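Local atomic coordinates of Glyco_hydro_cc domain-containing protein (PDB entry 6UBC), a protein that probably binds beta-1,3-glucan oligosaccharides, as a member of subgroup VII of glycoside hydrolase family 128 from Cryptococcus neoformans. Residues M241-G246 with G271-D276; I309-C314 with K323-F328; P382-S387 with S418-M423; T369-V374 with Y409-G414; G220-W225 with S234-V239. All blocks are in the same frame, centred on the assembly; numbering follows the deposited sequence.

Interaction 1 (M241-G246 with G271-D276); sequences MLWGAG and GFEEPD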
# COMPACT_ATOMS: atom_id res chain seq x y z
N MET A 241 4.98 -8.19 -4.20
CA MET A 241 4.28 -8.28 -2.90
C MET A 241 4.14 -9.73 -2.45
O MET A 241 3.99 -10.61 -3.31
CB MET A 241 2.88 -7.68 -3.01
CG MET A 241 2.07 -7.80 -1.76
SD MET A 241 0.76 -6.55 -1.72
CE MET A 241 -0.05 -7.02 -0.19
N LEU A 242 4.28 -9.94 -1.14
CA LEU A 242 3.85 -11.20 -0.49
C LEU A 242 2.62 -10.92 0.35
O LEU A 242 2.74 -10.32 1.44
CB LEU A 242 4.99 -11.83 0.32
CG LEU A 242 4.61 -13.15 0.98
CD1 LEU A 242 4.04 -14.14 -0.04
CD2 LEU A 242 5.77 -13.76 1.74
N TRP A 243 1.45 -11.34 -0.15
CA TRP A 243 0.16 -10.98 0.47
C TRP A 243 0.00 -11.63 1.85
O TRP A 243 -0.42 -10.94 2.84
CB TRP A 243 -0.97 -11.41 -0.48
CG TRP A 243 -2.36 -11.04 -0.09
CD1 TRP A 243 -3.07 -9.94 -0.44
CD2 TRP A 243 -3.22 -11.80 0.79
NE1 TRP A 243 -4.33 -9.99 0.10
CE2 TRP A 243 -4.45 -11.11 0.87
CE3 TRP A 243 -3.08 -13.01 1.46
CZ2 TRP A 243 -5.53 -11.59 1.58
CZ3 TRP A 243 -4.16 -13.49 2.17
CH2 TRP A 243 -5.35 -12.77 2.24
N GLY A 244 0.39 -12.89 1.94
CA GLY A 244 0.15 -13.66 3.16
C GLY A 244 0.98 -14.92 3.27
O GLY A 244 2.07 -15.03 2.67
N ALA A 245 0.51 -15.75 4.19
CA ALA A 245 1.22 -16.94 4.71
C ALA A 245 0.81 -18.14 3.85
O ALA A 245 1.39 -19.20 4.01
CB ALA A 245 0.89 -17.15 6.17
N GLY A 246 -0.19 -17.95 3.00
CA GLY A 246 -0.55 -18.97 1.98
C GLY A 246 -1.62 -19.95 2.44
O GLY A 246 -1.65 -21.03 1.85
N GLY A 271 5.01 -6.04 2.08
CA GLY A 271 4.69 -7.10 3.03
C GLY A 271 3.19 -7.34 3.16
O GLY A 271 2.37 -6.76 2.41
N PHE A 272 2.85 -8.16 4.13
CA PHE A 272 1.54 -8.81 4.20
C PHE A 272 0.41 -7.78 4.25
O PHE A 272 0.52 -6.74 4.92
CB PHE A 272 1.45 -9.73 5.41
CG PHE A 272 2.71 -10.54 5.60
CD1 PHE A 272 3.11 -11.43 4.65
CD2 PHE A 272 3.52 -10.35 6.72
CE1 PHE A 272 4.27 -12.18 4.81
CE2 PHE A 272 4.66 -11.11 6.91
CZ PHE A 272 5.03 -12.04 5.95
N GLU A 273 -0.65 -8.15 3.56
CA GLU A 273 -1.89 -7.37 3.55
C GLU A 273 -2.65 -7.53 4.86
O GLU A 273 -3.25 -8.59 5.05
CB GLU A 273 -2.80 -7.87 2.42
CG GLU A 273 -4.07 -7.07 2.29
CD GLU A 273 -3.95 -5.78 1.52
OE1 GLU A 273 -2.86 -5.51 0.93
OE2 GLU A 273 -5.02 -5.06 1.52
N GLU A 274 -2.68 -6.53 5.74
CA GLU A 274 -3.59 -6.54 6.90
C GLU A 274 -3.54 -7.88 7.63
O GLU A 274 -4.57 -8.53 7.91
CB GLU A 274 -4.94 -6.17 6.31
CG GLU A 274 -4.99 -4.73 5.87
CD GLU A 274 -6.31 -4.26 5.26
OE1 GLU A 274 -7.28 -5.11 5.30
OE2 GLU A 274 -6.39 -3.04 4.82
N PRO A 275 -2.35 -8.36 8.07
CA PRO A 275 -2.29 -9.57 8.86
C PRO A 275 -3.03 -9.44 10.20
O PRO A 275 -3.34 -10.50 10.83
CB PRO A 275 -0.77 -9.84 9.01
CG PRO A 275 -0.17 -8.43 8.92
CD PRO A 275 -1.04 -7.74 7.87
N ASP A 276 -3.27 -8.21 10.65
CA ASP A 276 -3.94 -7.91 11.94
C ASP A 276 -5.46 -8.05 11.80
O ASP A 276 -6.14 -7.89 12.84
CB ASP A 276 -3.53 -6.53 12.46
CG ASP A 276 -3.79 -5.39 11.53
OD1 ASP A 276 -3.68 -5.60 10.27
OD2 ASP A 276 -4.11 -4.28 12.05
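The backbones of 241-246 and 271-276 come closest at Trp243 and Phe272, whose CA atoms lie 4.5 Å apart. One hydrogen bond joins them. Glu273 N donates to Trp243 O over 2.9 Å. Phe272 CA adds a CA-H...O contact to the same oxygen at 3.2 Å. One oxygen so takes a hydrogen bond and a weaker CA-H contact, and lies at the edge of the Phe272 ring. The segments lie at the C-terminal ends of parallel strands 237-241 and 268-270. In a (beta/alpha)8 barrel, the fold of this family, this is the end that carries the active site. Glu273 turns its CB toward the other loop. The CB makes a CH-pi contact over one face of Trp243, 3.7 Å from the centroid of the five-membered ring. The carboxylate and indole planes are nearly parallel, 2° apart. The extended chain of Met241 brings CE to 3.4 Å from Glu273 OE1. Leu242 and Phe272 lie side by side and point the same way. Leu242 CD2 meets Phe272 CE1 at 3.8 Å. Helices 250-260 and 287-298 pack around this apolar pair, and Arg255 makes a cation-pi contact with Trp243.

Interaction 2 (I309-C314 with K323-F328); sequences ISPSMC and KWLSAF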
# COMPACT_ATOMS: atom_id res chain seq x y z
N ILE A 309 9.13 -3.00 2.28
CA ILE A 309 7.98 -2.23 2.79
C ILE A 309 7.24 -3.14 3.79
O ILE A 309 6.95 -4.28 3.49
CB ILE A 309 7.13 -1.76 1.62
CG1 ILE A 309 7.97 -0.79 0.77
CG2 ILE A 309 5.84 -1.13 2.06
CD1 ILE A 309 8.03 -1.21 -0.69
N SER A 310 6.88 -2.61 4.94
CA SER A 310 6.36 -3.39 6.09
C SER A 310 5.00 -3.97 5.72
O SER A 310 4.35 -3.54 4.75
CB SER A 310 6.25 -2.53 7.32
OG SER A 310 5.10 -1.72 7.33
N PRO A 311 4.49 -4.94 6.53
CA PRO A 311 3.07 -5.27 6.45
C PRO A 311 2.20 -4.03 6.74
O PRO A 311 2.64 -3.10 7.42
CB PRO A 311 2.83 -6.33 7.55
CG PRO A 311 4.25 -6.87 7.83
CD PRO A 311 5.15 -5.64 7.65
N SER A 312 0.98 -4.06 6.23
CA SER A 312 -0.03 -3.01 6.45
C SER A 312 -0.94 -3.37 7.62
O SER A 312 -1.53 -4.43 7.56
CB SER A 312 -0.87 -2.80 5.20
OG SER A 312 -1.31 -4.05 4.64
N MET A 313 -1.19 -2.42 8.51
CA MET A 313 -2.17 -2.62 9.62
C MET A 313 -3.58 -2.15 9.20
O MET A 313 -3.82 -0.94 8.95
CB MET A 313 -1.74 -1.90 10.89
CG MET A 313 -0.42 -2.42 11.44
SD MET A 313 -0.31 -4.18 11.85
CE MET A 313 0.33 -4.85 10.31
N CYS A 314 -4.54 -3.05 9.32
CA CYS A 314 -5.96 -2.64 9.09
C CYS A 314 -6.39 -1.71 10.22
O CYS A 314 -7.28 -0.92 9.96
CB CYS A 314 -6.91 -3.83 8.97
SG CYS A 314 -7.03 -4.74 10.51
N LYS A 323 -1.23 -3.56 18.93
CA LYS A 323 0.21 -3.94 19.09
C LYS A 323 0.57 -5.16 18.22
O LYS A 323 1.46 -5.93 18.62
CB LYS A 323 0.47 -4.20 20.58
CG LYS A 323 0.24 -2.98 21.46
CD LYS A 323 0.72 -3.27 22.84
CE LYS A 323 0.62 -2.07 23.76
NZ LYS A 323 0.55 -2.53 25.17
N TRP A 324 0.08 -5.23 16.99
CA TRP A 324 0.53 -6.26 16.03
C TRP A 324 1.89 -5.87 15.47
O TRP A 324 2.88 -6.65 15.59
CB TRP A 324 -0.50 -6.46 14.92
CG TRP A 324 -0.31 -7.72 14.13
CD1 TRP A 324 -1.01 -8.90 14.25
CD2 TRP A 324 0.64 -7.93 13.08
NE1 TRP A 324 -0.51 -9.83 13.36
CE2 TRP A 324 0.52 -9.28 12.66
CE3 TRP A 324 1.65 -7.15 12.54
CZ2 TRP A 324 1.40 -9.83 11.73
CZ3 TRP A 324 2.50 -7.70 11.61
CH2 TRP A 324 2.31 -9.00 11.16
N LEU A 325 1.95 -4.70 14.83
CA LEU A 325 3.18 -4.25 14.18
C LEU A 325 4.28 -4.10 15.23
O LEU A 325 5.47 -4.35 14.93
CB LEU A 325 2.99 -2.95 13.44
CG LEU A 325 4.08 -2.63 12.43
CD1 LEU A 325 4.23 -3.70 11.34
CD2 LEU A 325 3.83 -1.28 11.79
N SER A 326 3.94 -3.57 16.39
CA SER A 326 4.98 -3.30 17.42
C SER A 326 5.58 -4.63 17.87
O SER A 326 6.83 -4.70 18.04
CB SER A 326 4.48 -2.49 18.57
OG SER A 326 3.42 -3.11 19.27
N ALA A 327 4.76 -5.64 18.08
CA ALA A 327 5.31 -6.96 18.46
C ALA A 327 6.08 -7.56 17.29
O ALA A 327 7.13 -8.16 17.51
CB ALA A 327 4.25 -7.91 18.94
N PHE A 328 5.58 -7.45 16.08
CA PHE A 328 6.24 -7.96 14.85
C PHE A 328 7.63 -7.32 14.75
O PHE A 328 8.62 -7.99 14.47
CB PHE A 328 5.36 -7.63 13.63
CG PHE A 328 5.93 -7.89 12.26
CD1 PHE A 328 5.86 -9.16 11.69
CD2 PHE A 328 6.53 -6.87 11.51
CE1 PHE A 328 6.43 -9.41 10.44
CE2 PHE A 328 7.04 -7.12 10.26
CZ PHE A 328 7.00 -8.38 9.72
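Met313 and Leu325 mark the closest approach of the two backbones, with their CA atoms 7.2 Å apart, so the contact is made by side chains. Segment 309-314 leaves strand 307-309 of the (beta/alpha)8 barrel, and 324-328 is the start of helix 324-331 packed outside it. The contact is therefore a buried join between a strand-end loop and an outer helix. It is apolar throughout. Pro311 points toward the helix and comes against Phe328 from the opposite direction. Its CG makes a CH-pi contact over one face of the ring, 4.1 Å from the centroid. Its CD comes to 3.5 Å from Phe328 CE2. Trp294 meets the same phenylalanine edge-to-face. Pro311 CG also touches Trp324 CZ3 at 4.2 Å, and its CD reaches Leu325 CD1.

Met313 crosses Trp324 at about a right angle. Its chain bends at both chi2 (-59°) and chi3 (93°), which brings both SD and CE against the benzo side of the indole, at CE3. SD lies 4.7 Å from the centroid of the six-membered ring of Trp324, an oblique Met-aromatic contact. The same sulfur packs against Leu325 CB at 3.9 Å. Trp324 is fixed at its polar end as well, since NE1 donates to Ile285 O. Tyr358 of helix 348-362 covers Met313 and Leu325 together. The tightest touch of the methionine is made by its methyl, with CE 3.5 Å from Trp324 CE3.

Interaction 3 (P382-S387 with S418-M423); sequences PCTDQS and SPEWDM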
# COMPACT_ATOMS: atom_id res chain seq x y z
N PRO A 382 -17.82 3.14 4.49
CA PRO A 382 -17.24 3.76 3.31
C PRO A 382 -18.10 4.93 2.86
O PRO A 382 -19.34 4.89 2.84
CB PRO A 382 -17.11 2.60 2.32
CG PRO A 382 -17.11 1.38 3.20
CD PRO A 382 -18.03 1.70 4.35
N CYS A 383 -17.42 5.99 2.44
CA CYS A 383 -18.09 7.20 1.92
C CYS A 383 -18.84 6.85 0.62
O CYS A 383 -18.29 6.13 -0.17
CB CYS A 383 -17.12 8.30 1.53
SG CYS A 383 -16.01 8.75 2.91
N THR A 384 -20.04 7.37 0.44
CA THR A 384 -20.93 7.08 -0.73
C THR A 384 -21.26 8.37 -1.51
O THR A 384 -21.73 8.28 -2.66
CB THR A 384 -22.22 6.37 -0.28
OG1 THR A 384 -22.74 7.19 0.76
CG2 THR A 384 -22.00 4.95 0.25
N ASP A 385 -21.02 9.53 -0.91
CA ASP A 385 -21.36 10.84 -1.50
C ASP A 385 -20.24 11.24 -2.46
O ASP A 385 -19.12 11.44 -2.02
CB ASP A 385 -21.60 11.92 -0.45
CG ASP A 385 -22.06 13.21 -1.08
OD1 ASP A 385 -21.21 14.00 -1.56
OD2 ASP A 385 -23.30 13.33 -1.22
N GLN A 386 -20.55 11.32 -3.74
CA GLN A 386 -19.51 11.57 -4.77
C GLN A 386 -18.80 12.91 -4.49
O GLN A 386 -17.58 12.97 -4.69
CB GLN A 386 -20.10 11.59 -6.18
CG GLN A 386 -19.05 11.72 -7.28
CD GLN A 386 -18.12 10.54 -7.30
OE1 GLN A 386 -18.58 9.40 -7.39
NE2 GLN A 386 -16.81 10.78 -7.18
N SER A 387 -19.56 13.94 -4.12
CA SER A 387 -19.01 15.29 -3.88
C SER A 387 -18.00 15.24 -2.72
O SER A 387 -16.82 15.69 -2.82
CB SER A 387 -20.15 16.21 -3.59
OG SER A 387 -19.57 17.47 -3.50
N SER A 418 -17.23 1.59 -1.35
CA SER A 418 -18.52 1.96 -1.97
C SER A 418 -18.41 1.85 -3.48
O SER A 418 -17.32 2.05 -4.03
CB SER A 418 -18.89 3.37 -1.59
OG SER A 418 -18.03 4.32 -2.21
N PRO A 419 -19.52 1.67 -4.19
CA PRO A 419 -19.49 1.70 -5.64
C PRO A 419 -18.98 3.05 -6.21
O PRO A 419 -18.31 3.06 -7.23
CB PRO A 419 -20.96 1.55 -6.01
CG PRO A 419 -21.56 0.82 -4.84
CD PRO A 419 -20.87 1.40 -3.64
N GLU A 420 -19.24 4.13 -5.48
CA GLU A 420 -18.80 5.49 -5.86
C GLU A 420 -17.26 5.60 -5.75
O GLU A 420 -16.66 6.37 -6.50
CB GLU A 420 -19.52 6.55 -5.03
CG GLU A 420 -21.02 6.59 -5.26
CD GLU A 420 -21.87 5.79 -4.28
OE1 GLU A 420 -21.33 4.92 -3.58
OE2 GLU A 420 -23.06 6.07 -4.24
N TRP A 421 -16.64 4.82 -4.89
CA TRP A 421 -15.17 4.78 -4.76
C TRP A 421 -14.54 4.00 -5.94
O TRP A 421 -13.36 4.27 -6.31
CB TRP A 421 -14.79 4.19 -3.39
CG TRP A 421 -13.31 4.31 -3.13
CD1 TRP A 421 -12.36 3.41 -3.44
CD2 TRP A 421 -12.61 5.53 -2.84
NE1 TRP A 421 -11.11 3.91 -3.18
CE2 TRP A 421 -11.24 5.23 -2.82
CE3 TRP A 421 -13.01 6.83 -2.49
CZ2 TRP A 421 -10.25 6.18 -2.59
CZ3 TRP A 421 -12.04 7.78 -2.22
CH2 TRP A 421 -10.66 7.46 -2.25
N ASP A 422 -15.26 3.09 -6.61
CA ASP A 422 -14.66 2.30 -7.71
C ASP A 422 -13.95 3.26 -8.69
O ASP A 422 -14.55 4.28 -9.07
CB ASP A 422 -15.70 1.48 -8.48
CG ASP A 422 -16.27 0.23 -7.82
OD1 ASP A 422 -15.69 -0.22 -6.86
OD2 ASP A 422 -17.35 -0.20 -8.27
N MET A 423 -12.69 2.95 -9.03
CA MET A 423 -11.93 3.74 -10.03
C MET A 423 -12.37 3.33 -11.44
O MET A 423 -12.32 4.19 -12.32
CB MET A 423 -10.43 3.50 -9.83
CG MET A 423 -9.53 4.15 -10.91
SD MET A 423 -7.82 4.09 -10.22
CE MET A 423 -7.81 5.61 -9.29
O HOH W 1 -15.68 4.41 -0.07
O HOH W 2 -17.31 7.67 -9.29
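Ser418 and Cys383 form the hydrogen bond of this contact. Ser418 OG donates to Cys383 O over 2.7 Å, in the carbonyl plane. The hydroxyl sits between the backbone N and the carbonyl carbon of its own residue (chi1 70°). From there it also accepts from Trp421 N at 3.1 Å. Of two waters, one donates to Cys383 O and accepts weakly from Ser418 N. The other lies 2.9 Å from Gln386 OE1 and 3.1 Å from Glu420 O, between the start of helix 386-402 and the 419-421 turn. The amide nitrogen of Gln386 is bonded to Asn390 and Ser432.

Van der Waals contacts are made by Thr384 CG2, 3.9 Å from Ser418 CB, and by Pro382 CB against Ser418 N.

One polar approach is not a bond. Glu420 bends at chi2 (95°) and folds its chain over the Thr384 backbone. Its OE2 comes to 3.0 Å from Thr384 O, and both atoms are acceptors.

Cys383 is tied to Cys373 by a disulfide, which holds the 382-387 segment to strand 366-375. Asp385 is the N-cap of helix 386-402. Ser418, accepting from the backbone N three residues on, forms an ST motif at the start of the 419-421 turn.

Interaction 4 (T369-V374 with Y409-G414); sequences TEFACV and YAYSTG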
# COMPACT_ATOMS: atom_id res chain seq x y z
N THR A 369 -0.05 2.41 0.93
CA THR A 369 -0.23 1.44 -0.18
C THR A 369 -1.73 1.34 -0.54
O THR A 369 -2.02 0.85 -1.62
CB THR A 369 0.39 0.08 0.09
OG1 THR A 369 -0.28 -0.47 1.23
CG2 THR A 369 1.91 0.17 0.26
N GLU A 370 -2.64 1.77 0.34
CA GLU A 370 -4.09 1.80 0.05
C GLU A 370 -4.65 3.00 0.78
O GLU A 370 -4.40 3.11 2.01
CB GLU A 370 -4.81 0.54 0.55
CG GLU A 370 -4.45 -0.72 -0.16
CD GLU A 370 -5.04 -2.00 0.38
OE1 GLU A 370 -5.98 -1.93 1.23
OE2 GLU A 370 -4.54 -3.09 -0.04
N PHE A 371 -5.33 3.90 0.12
CA PHE A 371 -6.21 4.84 0.83
C PHE A 371 -7.60 4.84 0.24
O PHE A 371 -7.76 4.51 -0.94
CB PHE A 371 -5.68 6.26 0.82
CG PHE A 371 -5.67 6.99 -0.49
CD1 PHE A 371 -6.79 7.69 -0.91
CD2 PHE A 371 -4.54 6.98 -1.30
CE1 PHE A 371 -6.78 8.34 -2.14
CE2 PHE A 371 -4.55 7.58 -2.54
CZ PHE A 371 -5.66 8.27 -2.94
N ALA A 372 -8.56 5.14 1.09
CA ALA A 372 -9.99 5.21 0.73
C ALA A 372 -10.72 6.16 1.65
O ALA A 372 -10.35 6.25 2.81
CB ALA A 372 -10.61 3.85 0.71
N CYS A 373 -11.79 6.78 1.13
CA CYS A 373 -12.72 7.61 1.93
C CYS A 373 -13.62 6.67 2.73
O CYS A 373 -14.52 6.03 2.12
CB CYS A 373 -13.53 8.53 1.05
SG CYS A 373 -14.38 9.85 1.95
N VAL A 374 -13.44 6.62 4.03
CA VAL A 374 -14.22 5.77 4.96
C VAL A 374 -14.43 6.57 6.24
O VAL A 374 -13.44 7.05 6.81
CB VAL A 374 -13.52 4.45 5.26
CG1 VAL A 374 -14.29 3.60 6.24
CG2 VAL A 374 -13.18 3.65 4.03
N TYR A 409 2.13 6.94 -2.46
CA TYR A 409 0.74 6.62 -2.08
C TYR A 409 0.03 6.04 -3.30
O TYR A 409 0.39 6.28 -4.49
CB TYR A 409 0.05 7.89 -1.57
CG TYR A 409 0.05 9.00 -2.60
CD1 TYR A 409 -0.96 9.10 -3.56
CD2 TYR A 409 1.02 9.98 -2.61
CE1 TYR A 409 -0.98 10.10 -4.51
CE2 TYR A 409 1.01 11.01 -3.56
CZ TYR A 409 0.00 11.06 -4.52
OH TYR A 409 -0.07 12.07 -5.45
N ALA A 410 -0.99 5.24 -2.98
CA ALA A 410 -1.83 4.56 -3.99
C ALA A 410 -3.29 4.56 -3.57
O ALA A 410 -3.66 4.05 -2.47
CB ALA A 410 -1.33 3.15 -4.21
N TYR A 411 -4.11 4.96 -4.52
CA TYR A 411 -5.58 4.80 -4.47
C TYR A 411 -5.96 3.33 -4.28
O TYR A 411 -5.51 2.45 -5.05
CB TYR A 411 -6.13 5.40 -5.74
CG TYR A 411 -7.61 5.63 -5.79
CD1 TYR A 411 -8.50 4.57 -5.97
CD2 TYR A 411 -8.13 6.89 -5.65
CE1 TYR A 411 -9.85 4.79 -6.08
CE2 TYR A 411 -9.49 7.13 -5.78
CZ TYR A 411 -10.36 6.08 -5.96
OH TYR A 411 -11.69 6.33 -6.09
N SER A 412 -6.82 3.04 -3.30
CA SER A 412 -7.23 1.65 -3.03
C SER A 412 -8.25 1.23 -4.07
O SER A 412 -9.27 1.95 -4.19
CB SER A 412 -7.79 1.51 -1.66
OG SER A 412 -8.17 0.17 -1.46
N THR A 413 -8.09 0.06 -4.73
CA THR A 413 -9.19 -0.54 -5.55
C THR A 413 -9.61 -1.87 -4.89
O THR A 413 -10.05 -2.76 -5.56
CB THR A 413 -8.74 -0.67 -7.02
OG1 THR A 413 -7.67 -1.61 -7.09
CG2 THR A 413 -8.40 0.67 -7.65
N GLY A 414 -9.40 -1.97 -3.62
CA GLY A 414 -9.68 -3.18 -2.83
C GLY A 414 -11.18 -3.41 -2.67
O GLY A 414 -12.02 -2.56 -3.04
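Thr369 begins the contact, its O lying 3.5 Å from Ala410 CB. Strands 366-375 and 406-411 are parallel neighbours in the (beta/alpha)8 barrel of this family. Their short segments here cross at -52°. The OG1 of Thr369 is bonded to Asn340 on the next strand.

Glu370 follows. Its CA makes a CA-H...O contact with Ala410 O, and its CB packs on Ser412 CB at 3.8 Å. Its OE2 is hydrogen-bonded to Trp225 NE1.

Phe371 has the largest share of the contact. Its N donates to Ala410 O over 3.1 Å, and its O accepts from Ser412 N over 2.9 Å. One residue thus bonds to two residues of the other segment. With chi1 at 69° the ring swings across the neighbouring backbone. Tyr411 CA then lies over its face, 4.0 Å from the centroid. The rings of Phe371 and Tyr411 meet obliquely, planes at 73°, with Phe371 CZ to Tyr411 CD2 at 3.9 Å. Phe371 CE2 also reaches Tyr409 CD1. Ile396 of helix 386-402 touches the phenylalanine, and Trp421 stacks on Tyr411.

Ala372 touches only lightly, beside an ST turn in which Ser412 OG accepts from Gly414 N. Ala372 CB is 4.4 Å from Ser412 CB.

Interaction 5 (G220-W225 with S234-V239); sequences GWYYDW and SGASAV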
# COMPACT_ATOMS: atom_id res chain seq x y z
N GLY A 220 4.36 6.72 -10.49
CA GLY A 220 5.71 6.19 -10.34
C GLY A 220 5.79 4.67 -10.26
O GLY A 220 6.89 4.12 -10.49
N TRP A 221 4.68 4.01 -9.91
CA TRP A 221 4.71 2.63 -9.43
C TRP A 221 3.31 2.06 -9.37
O TRP A 221 2.30 2.86 -9.41
CB TRP A 221 5.36 2.56 -8.05
CG TRP A 221 4.62 3.27 -6.95
CD1 TRP A 221 4.51 4.63 -6.80
CD2 TRP A 221 3.77 2.70 -5.94
NE1 TRP A 221 3.71 4.95 -5.74
CE2 TRP A 221 3.29 3.77 -5.15
CE3 TRP A 221 3.42 1.40 -5.59
CZ2 TRP A 221 2.45 3.57 -4.06
CZ3 TRP A 221 2.63 1.21 -4.47
CH2 TRP A 221 2.16 2.28 -3.72
N TYR A 222 3.27 0.74 -9.28
CA TYR A 222 2.00 0.01 -9.23
C TYR A 222 2.20 -1.38 -8.67
O TYR A 222 3.28 -1.96 -8.71
CB TYR A 222 1.42 -0.08 -10.64
CG TYR A 222 2.35 -0.67 -11.67
CD1 TYR A 222 3.21 0.12 -12.44
CD2 TYR A 222 2.32 -2.01 -11.94
CE1 TYR A 222 4.04 -0.46 -13.38
CE2 TYR A 222 3.14 -2.61 -12.86
CZ TYR A 222 4.02 -1.83 -13.60
OH TYR A 222 4.83 -2.40 -14.55
N TYR A 223 1.11 -1.92 -8.16
CA TYR A 223 1.08 -3.31 -7.65
C TYR A 223 -0.36 -3.79 -7.70
O TYR A 223 -1.30 -2.91 -7.74
CB TYR A 223 1.64 -3.37 -6.24
CG TYR A 223 0.69 -2.96 -5.13
CD1 TYR A 223 0.29 -1.63 -4.94
CD2 TYR A 223 0.25 -3.88 -4.20
CE1 TYR A 223 -0.56 -1.26 -3.92
CE2 TYR A 223 -0.54 -3.51 -3.13
CZ TYR A 223 -0.98 -2.20 -3.00
OH TYR A 223 -1.79 -1.81 -1.95
N ASP A 224 -0.54 -5.10 -7.60
CA ASP A 224 -1.87 -5.72 -7.80
C ASP A 224 -2.11 -6.86 -6.79
O ASP A 224 -2.94 -7.74 -7.09
CB ASP A 224 -2.05 -6.16 -9.25
CG ASP A 224 -1.19 -7.35 -9.63
OD1 ASP A 224 -0.36 -7.77 -8.81
OD2 ASP A 224 -1.37 -7.84 -10.75
N TRP A 225 -1.34 -6.86 -5.72
CA TRP A 225 -1.40 -7.82 -4.59
C TRP A 225 -0.81 -9.17 -4.97
O TRP A 225 -0.63 -9.98 -4.06
CB TRP A 225 -2.81 -7.98 -4.04
CG TRP A 225 -3.38 -6.71 -3.50
CD1 TRP A 225 -3.07 -6.13 -2.32
CD2 TRP A 225 -4.33 -5.82 -4.13
NE1 TRP A 225 -3.77 -4.98 -2.12
CE2 TRP A 225 -4.54 -4.75 -3.23
CE3 TRP A 225 -5.04 -5.85 -5.33
CZ2 TRP A 225 -5.40 -3.71 -3.50
CZ3 TRP A 225 -5.92 -4.82 -5.60
CH2 TRP A 225 -6.08 -3.75 -4.70
N SER A 234 4.93 1.26 -19.07
CA SER A 234 6.18 2.04 -19.25
C SER A 234 6.16 3.33 -18.37
O SER A 234 5.13 3.97 -18.36
CB SER A 234 6.39 2.35 -20.74
OG SER A 234 7.73 2.80 -20.96
N GLY A 235 7.28 3.69 -17.70
CA GLY A 235 7.47 4.98 -16.97
C GLY A 235 7.30 4.80 -15.47
O GLY A 235 7.71 5.67 -14.65
N ALA A 236 6.79 3.64 -15.09
CA ALA A 236 6.47 3.33 -13.69
C ALA A 236 7.14 2.01 -13.29
O ALA A 236 7.37 1.16 -14.14
CB ALA A 236 4.97 3.25 -13.54
N SER A 237 7.40 1.81 -12.01
CA SER A 237 8.03 0.54 -11.51
C SER A 237 6.97 -0.44 -10.99
O SER A 237 6.16 -0.05 -10.12
CB SER A 237 9.01 0.87 -10.45
OG SER A 237 9.99 1.77 -10.96
N ALA A 238 6.99 -1.68 -11.47
CA ALA A 238 6.26 -2.81 -10.85
C ALA A 238 6.78 -3.02 -9.45
O ALA A 238 8.01 -3.14 -9.25
CB ALA A 238 6.47 -4.07 -11.65
N VAL A 239 5.86 -3.17 -8.49
CA VAL A 239 6.24 -3.45 -7.09
C VAL A 239 5.76 -4.86 -6.78
O VAL A 239 4.59 -5.19 -7.04
CB VAL A 239 5.57 -2.41 -6.18
CG1 VAL A 239 5.70 -2.77 -4.72
CG2 VAL A 239 6.11 -1.02 -6.49
O HOH W 3 7.10 -1.28 -15.80
O HOH W 4 2.06 -6.71 -6.71
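Tyr222 lays one face of its ring over the backbone of Ser237 and Ala238. Ala238 CA makes a CH-pi contact 3.9 Å from the ring centroid and 21° off the normal. The segments carry adjacent parallel strands, 221-223 and 237-241, of the (beta/alpha)8 barrel. The torsion chi1 of Tyr222 is 54°, which places CG between the backbone N and the carbonyl carbon and lets the ring lie across the next strand. At the ring edge, Tyr222 CD1 meets Ala236 CB at 3.8 Å. Ala238 CB touches the far end of the ring near CE2 and OH. A water bonded to Tyr222 OH donates to Ala236 O, so the hydroxyl is linked by water to the residue just before the strand.

Three backbone bonds set the register. Ser237 N donates to Gly220 O over 2.8 Å. Tyr222 N donates to Ser237 O over 3.1 Å. Val239 N donates to Tyr222 O over 2.9 Å. Trp221 CA adds a CA-H...O contact to Ser237 O.

Trp221 and Ser237 point to the face away from Tyr222. Val239 CG2 packs obliquely on Trp221 CE3 at 3.7 Å, and Val239 CB lies near Tyr223 CB. The indole NE1 of Trp221 bonds to Lys203 O, and its ring meets Trp367. Ser237 OG is bonded to Asn200. Past the last strand bond a water lies between the two segments, accepting from Asp224 N at 3.2 Å with Val239 O 3.0 Å away.

Interactions 1, 4 and 5 converge at one end of the barrel. Glu273 OE2 of interaction 1 lies 2.6 Å from Glu370 OE2 of interaction 4. This acidic pair is consistent with the active-site end of the fold. Interaction 5 joins interaction 4 through Trp225 NE1, 2.9 Å from Glu370 OE2, and through Tyr223 OH, 2.7 Å from Thr369 O. Interaction 2 is the outer neighbour of interaction 1: Gly271 N meets Ile309 O at 3.0 Å, and Pro275 packs on Trp324. Interaction 3 lies about 26 Å from interaction 1 but about 12 Å from interaction 4 (centres), where Trp421 O is 2.7 Å from Tyr411 OH.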